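Local coordinates for hypothetical protein EF2904 (Enterococcus faecalis, PDB 2AZ4) that is of uncharacterised function but carries a two-zinc metallo-beta-lactamase domain and is probably an RNA-binding exonuclease, at residues 282-287 and 305-310; 299-304 and 313-318. All coordinates share one frame; numbering follows the deposited sequence.

Interaction 1 of 2, residues 282-287 and 305-310; sequences EANMAA and GKIPEL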
loop_
_atom_site.group_PDB
_atom_site.type_symbol
_atom_site.label_atom_id
_atom_site.label_comp_id
_atom_site.label_asym_id
_atom_site.label_seq_id
_atom_site.Cartn_x
_atom_site.Cartn_y
_atom_site.Cartn_z
ATOM N N GLU A 282 4.869 -17.033 -10.175
ATOM C CA GLU A 282 3.632 -17.089 -10.931
ATOM C C GLU A 282 3.763 -16.045 -12.039
ATOM O O GLU A 282 4.411 -15.031 -11.839
ATOM C CB GLU A 282 2.443 -16.797 -9.999
ATOM C CG GLU A 282 1.082 -16.854 -10.688
ATOM C CD GLU A 282 0.703 -15.506 -11.276
ATOM O OE1 GLU A 282 1.238 -14.500 -10.781
ATOM O OE2 GLU A 282 -0.099 -15.433 -12.234
ATOM N N ALA A 283 3.154 -16.292 -13.201
ATOM C CA ALA A 283 3.392 -15.470 -14.405
ATOM C C ALA A 283 3.118 -13.971 -14.277
ATOM O O ALA A 283 3.900 -13.151 -14.791
ATOM C CB ALA A 283 2.680 -16.058 -15.631
ATOM N N ASN A 284 2.029 -13.609 -13.603
ATOM C CA ASN A 284 1.633 -12.196 -13.468
ATOM C C ASN A 284 2.616 -11.462 -12.589
ATOM O O ASN A 284 2.896 -10.290 -12.813
ATOM C CB ASN A 284 0.195 -12.051 -12.923
ATOM C CG ASN A 284 -0.864 -12.506 -13.940
ATOM O OD1 ASN A 284 -1.180 -11.793 -14.877
ATOM N ND2 ASN A 284 -1.401 -13.693 -13.747
ATOM N N MET A 285 3.165 -12.156 -11.595
ATOM C CA MET A 285 4.220 -11.586 -10.760
ATOM C C MET A 285 5.523 -11.381 -11.562
ATOM O O MET A 285 6.189 -10.339 -11.429
ATOM C CB MET A 285 4.472 -12.417 -9.497
ATOM C CG MET A 285 5.349 -11.693 -8.449
ATOM S SD MET A 285 4.532 -10.223 -7.720
ATOM C CE MET A 285 5.878 -9.056 -7.883
ATOM N N ALA A 286 5.888 -12.372 -12.368
ATOM C CA ALA A 286 7.026 -12.252 -13.272
ATOM C C ALA A 286 6.836 -11.080 -14.217
ATOM O O ALA A 286 7.767 -10.314 -14.466
ATOM C CB ALA A 286 7.228 -13.552 -14.065
ATOM N N ALA A 287 5.627 -10.934 -14.741
ATOM C CA ALA A 287 5.348 -9.874 -15.701
ATOM C C ALA A 287 5.486 -8.480 -15.083
ATOM O O ALA A 287 6.030 -7.571 -15.722
ATOM C CB ALA A 287 3.959 -10.052 -16.312
ATOM N N GLY A 305 -4.093 -19.103 -21.013
ATOM C CA GLY A 305 -3.641 -18.034 -21.883
ATOM C C GLY A 305 -2.168 -17.753 -21.671
ATOM O O GLY A 305 -1.475 -18.498 -20.964
ATOM N N LYS A 306 -1.706 -16.668 -22.286
ATOM C CA LYS A 306 -0.301 -16.304 -22.339
ATOM C C LYS A 306 -0.214 -14.815 -22.074
ATOM O O LYS A 306 -1.114 -14.048 -22.444
ATOM C CB LYS A 306 0.284 -16.575 -23.733
ATOM C CG LYS A 306 0.300 -18.037 -24.183
ATOM C CD LYS A 306 1.690 -18.659 -24.072
ATOM C CE LYS A 306 2.520 -18.491 -25.373
ATOM N NZ LYS A 306 1.944 -19.269 -26.537
ATOM N N ILE A 307 0.857 -14.401 -21.410
ATOM C CA ILE A 307 1.154 -12.978 -21.303
ATOM C C ILE A 307 2.227 -12.705 -22.366
ATOM O O ILE A 307 3.315 -13.275 -22.296
ATOM C CB ILE A 307 1.662 -12.630 -19.908
ATOM C CG1 ILE A 307 0.565 -12.940 -18.877
ATOM C CG2 ILE A 307 2.169 -11.156 -19.851
ATOM C CD1 ILE A 307 1.020 -12.785 -17.445
ATOM N N PRO A 308 1.912 -11.852 -23.357
ATOM C CA PRO A 308 2.812 -11.669 -24.515
ATOM C C PRO A 308 4.243 -11.213 -24.174
ATOM O O PRO A 308 5.189 -11.592 -24.870
ATOM C CB PRO A 308 2.080 -10.652 -25.401
ATOM C CG PRO A 308 0.913 -10.119 -24.600
ATOM C CD PRO A 308 0.673 -11.044 -23.441
ATOM N N GLU A 309 4.389 -10.442 -23.097
ATOM C CA GLU A 309 5.653 -9.810 -22.714
ATOM C C GLU A 309 6.693 -10.814 -22.269
ATOM O O GLU A 309 7.884 -10.577 -22.392
ATOM C CB GLU A 309 5.412 -8.833 -21.563
ATOM C CG GLU A 309 4.774 -7.514 -21.975
ATOM C CD GLU A 309 3.322 -7.662 -22.422
ATOM O OE1 GLU A 309 2.618 -8.542 -21.872
ATOM O OE2 GLU A 309 2.895 -6.902 -23.332
ATOM N N LEU A 310 6.221 -11.952 -21.780
ATOM C CA LEU A 310 7.075 -12.957 -21.179
ATOM C C LEU A 310 7.751 -13.764 -22.269
ATOM O O LEU A 310 7.175 -13.993 -23.330
ATOM C CB LEU A 310 6.248 -13.843 -20.245
ATOM C CG LEU A 310 5.728 -13.171 -18.967
ATOM C CD1 LEU A 310 4.928 -14.159 -18.174
ATOM C CD2 LEU A 310 6.929 -12.661 -18.101
#
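Ala287 and Leu310 bring the two backbones closest, with CA atoms 6.5 Å apart, where the first turn of helix 283-293 meets the type I beta turn Ile307-Leu310. No hydrogen bond crosses between 282-287 and 305-310. Two branched side chains of the loop instead rest on small helix residues. Leu310 lays CD1 beside Ala283 CB at 3.9 Å, and its other branch, CD2, reaches Ala286 CB at 4.1 Å. Ile307 has CG1 anti to its carbonyl carbon (chi1 -62°), and an extended chi2 carries CD1 on to the helix. Ile307 CD1 meets Ala283 CB and comes within 3.5 Å of Asn284 OD1, the two side chains crossing at about a right angle. Its CG2 branch packs on Ala287 CB. The helix start is capped within its own segment. Glu282, the N-cap, accepts from Met285 N through OE1 and from Asn284 N through OE2. Glu282 OE2 also accepts from Asn284 ND2 at 2.6 Å on its syn lone pair, which fixes the turn of that amide. Tyr299 adds its side chain to Ala283, Ala286 and Leu310. The contact is therefore mainly apolar: the helix presents small methyl groups to the loop, while its hydrogen bonds cap its own N-terminus.

Interaction 2 of 2, residues 299-304 and 313-318; sequences YYYAES and ALEIPY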
loop_
_atom_site.group_PDB
_atom_site.type_symbol
_atom_site.label_atom_id
_atom_site.label_comp_id
_atom_site.label_asym_id
_atom_site.label_seq_id
_atom_site.Cartn_x
_atom_site.Cartn_y
_atom_site.Cartn_z
ATOM N N TYR A 299 9.064 -18.642 -14.639
ATOM C CA TYR A 299 7.690 -18.482 -14.200
ATOM C C TYR A 299 6.844 -19.672 -14.592
ATOM O O TYR A 299 7.233 -20.448 -15.439
ATOM C CB TYR A 299 7.076 -17.224 -14.823
ATOM C CG TYR A 299 7.009 -17.294 -16.341
ATOM C CD1 TYR A 299 5.871 -17.782 -17.000
ATOM C CD2 TYR A 299 8.090 -16.877 -17.118
ATOM C CE1 TYR A 299 5.825 -17.834 -18.388
ATOM C CE2 TYR A 299 8.061 -16.945 -18.490
ATOM C CZ TYR A 299 6.916 -17.391 -19.126
ATOM O OH TYR A 299 6.906 -17.453 -20.505
ATOM N N TYR A 300 5.677 -19.778 -13.969
ATOM C CA TYR A 300 4.650 -20.736 -14.364
ATOM C C TYR A 300 3.317 -20.003 -14.422
ATOM O O TYR A 300 3.112 -18.979 -13.743
ATOM C CB TYR A 300 4.593 -21.947 -13.420
ATOM C CG TYR A 300 3.958 -21.657 -12.096
ATOM C CD1 TYR A 300 2.677 -22.120 -11.801
ATOM C CD2 TYR A 300 4.635 -20.888 -11.133
ATOM C CE1 TYR A 300 2.095 -21.847 -10.571
ATOM C CE2 TYR A 300 4.061 -20.601 -9.911
ATOM C CZ TYR A 300 2.794 -21.071 -9.640
ATOM O OH TYR A 300 2.212 -20.775 -8.436
ATOM N N TYR A 301 2.433 -20.509 -15.269
ATOM C CA TYR A 301 1.076 -20.000 -15.368
ATOM C C TYR A 301 0.156 -20.680 -14.382
ATOM O O TYR A 301 0.086 -21.910 -14.323
ATOM C CB TYR A 301 0.542 -20.211 -16.772
ATOM C CG TYR A 301 1.110 -19.237 -17.757
ATOM C CD1 TYR A 301 0.685 -17.901 -17.754
ATOM C CD2 TYR A 301 2.030 -19.644 -18.714
ATOM C CE1 TYR A 301 1.190 -16.986 -18.662
ATOM C CE2 TYR A 301 2.544 -18.733 -19.647
ATOM C CZ TYR A 301 2.100 -17.399 -19.597
ATOM O OH TYR A 301 2.587 -16.482 -20.479
ATOM N N ALA A 302 -0.558 -19.870 -13.606
ATOM C CA ALA A 302 -1.614 -20.378 -12.741
ATOM C C ALA A 302 -2.982 -20.082 -13.373
ATOM O O ALA A 302 -4.023 -20.293 -12.760
ATOM C CB ALA A 302 -1.501 -19.754 -11.365
ATOM N N GLU A 303 -2.967 -19.592 -14.609
ATOM C CA GLU A 303 -4.186 -19.257 -15.338
ATOM C C GLU A 303 -4.000 -19.673 -16.799
ATOM O O GLU A 303 -2.885 -19.946 -17.236
ATOM C CB GLU A 303 -4.486 -17.753 -15.212
ATOM C CG GLU A 303 -4.825 -17.312 -13.754
ATOM C CD GLU A 303 -4.764 -15.790 -13.482
ATOM O OE1 GLU A 303 -4.783 -14.971 -14.431
ATOM O OE2 GLU A 303 -4.704 -15.426 -12.270
ATOM N N SER A 304 -5.095 -19.734 -17.547
ATOM C CA SER A 304 -5.029 -20.043 -18.968
ATOM C C SER A 304 -4.612 -18.833 -19.827
ATOM O O SER A 304 -4.739 -17.682 -19.421
ATOM C CB SER A 304 -6.340 -20.678 -19.449
ATOM O OG SER A 304 -6.539 -21.933 -18.798
ATOM N N ALA A 313 10.403 -19.237 -23.432
ATOM C CA ALA A 313 11.466 -20.166 -23.031
ATOM C C ALA A 313 11.780 -20.158 -21.534
ATOM O O ALA A 313 12.543 -20.992 -21.042
ATOM C CB ALA A 313 12.715 -19.887 -23.826
ATOM N N LEU A 314 11.218 -19.202 -20.809
ATOM C CA LEU A 314 11.454 -19.119 -19.371
ATOM C C LEU A 314 10.307 -19.748 -18.581
ATOM O O LEU A 314 10.248 -19.663 -17.343
ATOM C CB LEU A 314 11.712 -17.666 -18.948
ATOM C CG LEU A 314 13.070 -17.114 -19.424
ATOM C CD1 LEU A 314 13.176 -15.611 -19.155
ATOM C CD2 LEU A 314 14.221 -17.876 -18.787
ATOM N N GLU A 315 9.396 -20.397 -19.299
ATOM C CA GLU A 315 8.244 -21.010 -18.641
ATOM C C GLU A 315 8.669 -22.350 -18.125
ATOM O O GLU A 315 9.343 -23.100 -18.832
ATOM C CB GLU A 315 7.068 -21.175 -19.594
ATOM C CG GLU A 315 5.803 -21.737 -18.900
ATOM C CD GLU A 315 4.679 -22.064 -19.864
ATOM O OE1 GLU A 315 4.727 -21.596 -21.026
ATOM O OE2 GLU A 315 3.740 -22.786 -19.460
ATOM N N ILE A 316 8.278 -22.634 -16.886
ATOM C CA ILE A 316 8.439 -23.949 -16.284
ATOM C C ILE A 316 7.031 -24.531 -16.120
ATOM O O ILE A 316 6.109 -23.830 -15.667
ATOM C CB ILE A 316 9.127 -23.885 -14.900
ATOM C CG1 ILE A 316 10.387 -22.995 -14.914
ATOM C CG2 ILE A 316 9.379 -25.302 -14.332
ATOM C CD1 ILE A 316 11.581 -23.507 -15.755
ATOM N N PRO A 317 6.828 -25.787 -16.559
ATOM C CA PRO A 317 5.498 -26.382 -16.333
ATOM C C PRO A 317 5.199 -26.547 -14.846
ATOM O O PRO A 317 6.075 -26.952 -14.077
ATOM C CB PRO A 317 5.604 -27.753 -17.003
ATOM C CG PRO A 317 6.789 -27.641 -17.951
ATOM C CD PRO A 317 7.737 -26.688 -17.291
ATOM N N TYR A 318 3.974 -26.209 -14.448
ATOM C CA TYR A 318 3.508 -26.453 -13.090
ATOM C C TYR A 318 3.811 -27.895 -12.608
ATOM O O TYR A 318 4.253 -28.118 -11.475
ATOM C CB TYR A 318 2.009 -26.156 -13.022
ATOM C CG TYR A 318 1.343 -26.434 -11.688
ATOM C CD1 TYR A 318 1.854 -25.909 -10.498
ATOM C CD2 TYR A 318 0.166 -27.188 -11.628
ATOM C CE1 TYR A 318 1.222 -26.137 -9.269
ATOM C CE2 TYR A 318 -0.472 -27.428 -10.408
ATOM C CZ TYR A 318 0.065 -26.899 -9.238
ATOM O OH TYR A 318 -0.559 -27.133 -8.045
HETATM O O HOH W 1 3.793 -23.082 -16.629
HETATM O O HOH W 2 1.661 -24.317 -15.701
#
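Tyr299 and Glu315 form a single beta bridge, their CA atoms 5.1 Å apart. Tyr299 uses both its backbone polar groups here. Its N donates to Leu314 O at 3.1 Å, and its O accepts from Ile316 N at 2.8 Å in a nearly straight bond. Glu315 CA adds a CA-H...O contact to Tyr299 O. The same carbon lies over one face of the Tyr299 ring, 4.0 Å from its centroid, as a CH-pi contact. Tyr299 has CG between its backbone N and carbonyl carbon (chi1 63°), which turns the ring toward 313-318, against Leu314 and Glu315. Leu314 CB packs on Tyr299 CE2, and Tyr299 OH is hydrogen-bonded to Asn311 O. Beyond the bridge, water takes over. One water accepts from Tyr301 N and donates to Glu315 OE2 and Ile316 O, at 2.6 Å to the latter. A second donates to Tyr301 O and accepts from Tyr318 N. Both backbone polar groups of Tyr301 are thus met by water. The extended Glu315 side chain also brings its carboxylate to the edge of the Tyr301 ring, with the two planes at 90°. Ile307 N donates to Tyr301 OH in a probable hydrogen bond. The rings of Tyr300 and Tyr318 lie side by side, planes 17° apart, but slid so far that they barely overlap. Tyr300 OH is held by Gln331 O, and Tyr318 OH by Asn338 ND2. Strand 298-300 is an outermost strand of the six-stranded parallel sheet, and Tyr300 makes backbone hydrogen bonds with Leu281 of strand 278-282. The bridge adds the loop on the other side of this edge strand, just before helix 318-323. Helix 283-293 touches the Tyr299 and Tyr301 side chains, while Leu321 of helix 318-323 packs on Tyr300 and Ile316.

In the fold
Both interactions lie away from the two-zinc site, at one edge of the parallel sheet, and both are partly buried. Three of six touching residues are buried in interaction 1 and two of seven in interaction 2, whose centre lies farther from the chain centre (about 27 Å, against about 22 Å). They fasten the same connection, the loop between strand 298-300 and helix 318-323, at different points. Interaction 1 sets its middle against helix 283-293; interaction 2 sets its end against the edge strand. Their centres are about 8 Å apart, and their segments alternate along the chain. Tyr301 touches both contacts. The helix side offers methyl groups. The strand edge offers backbone polar groups, met directly or through water.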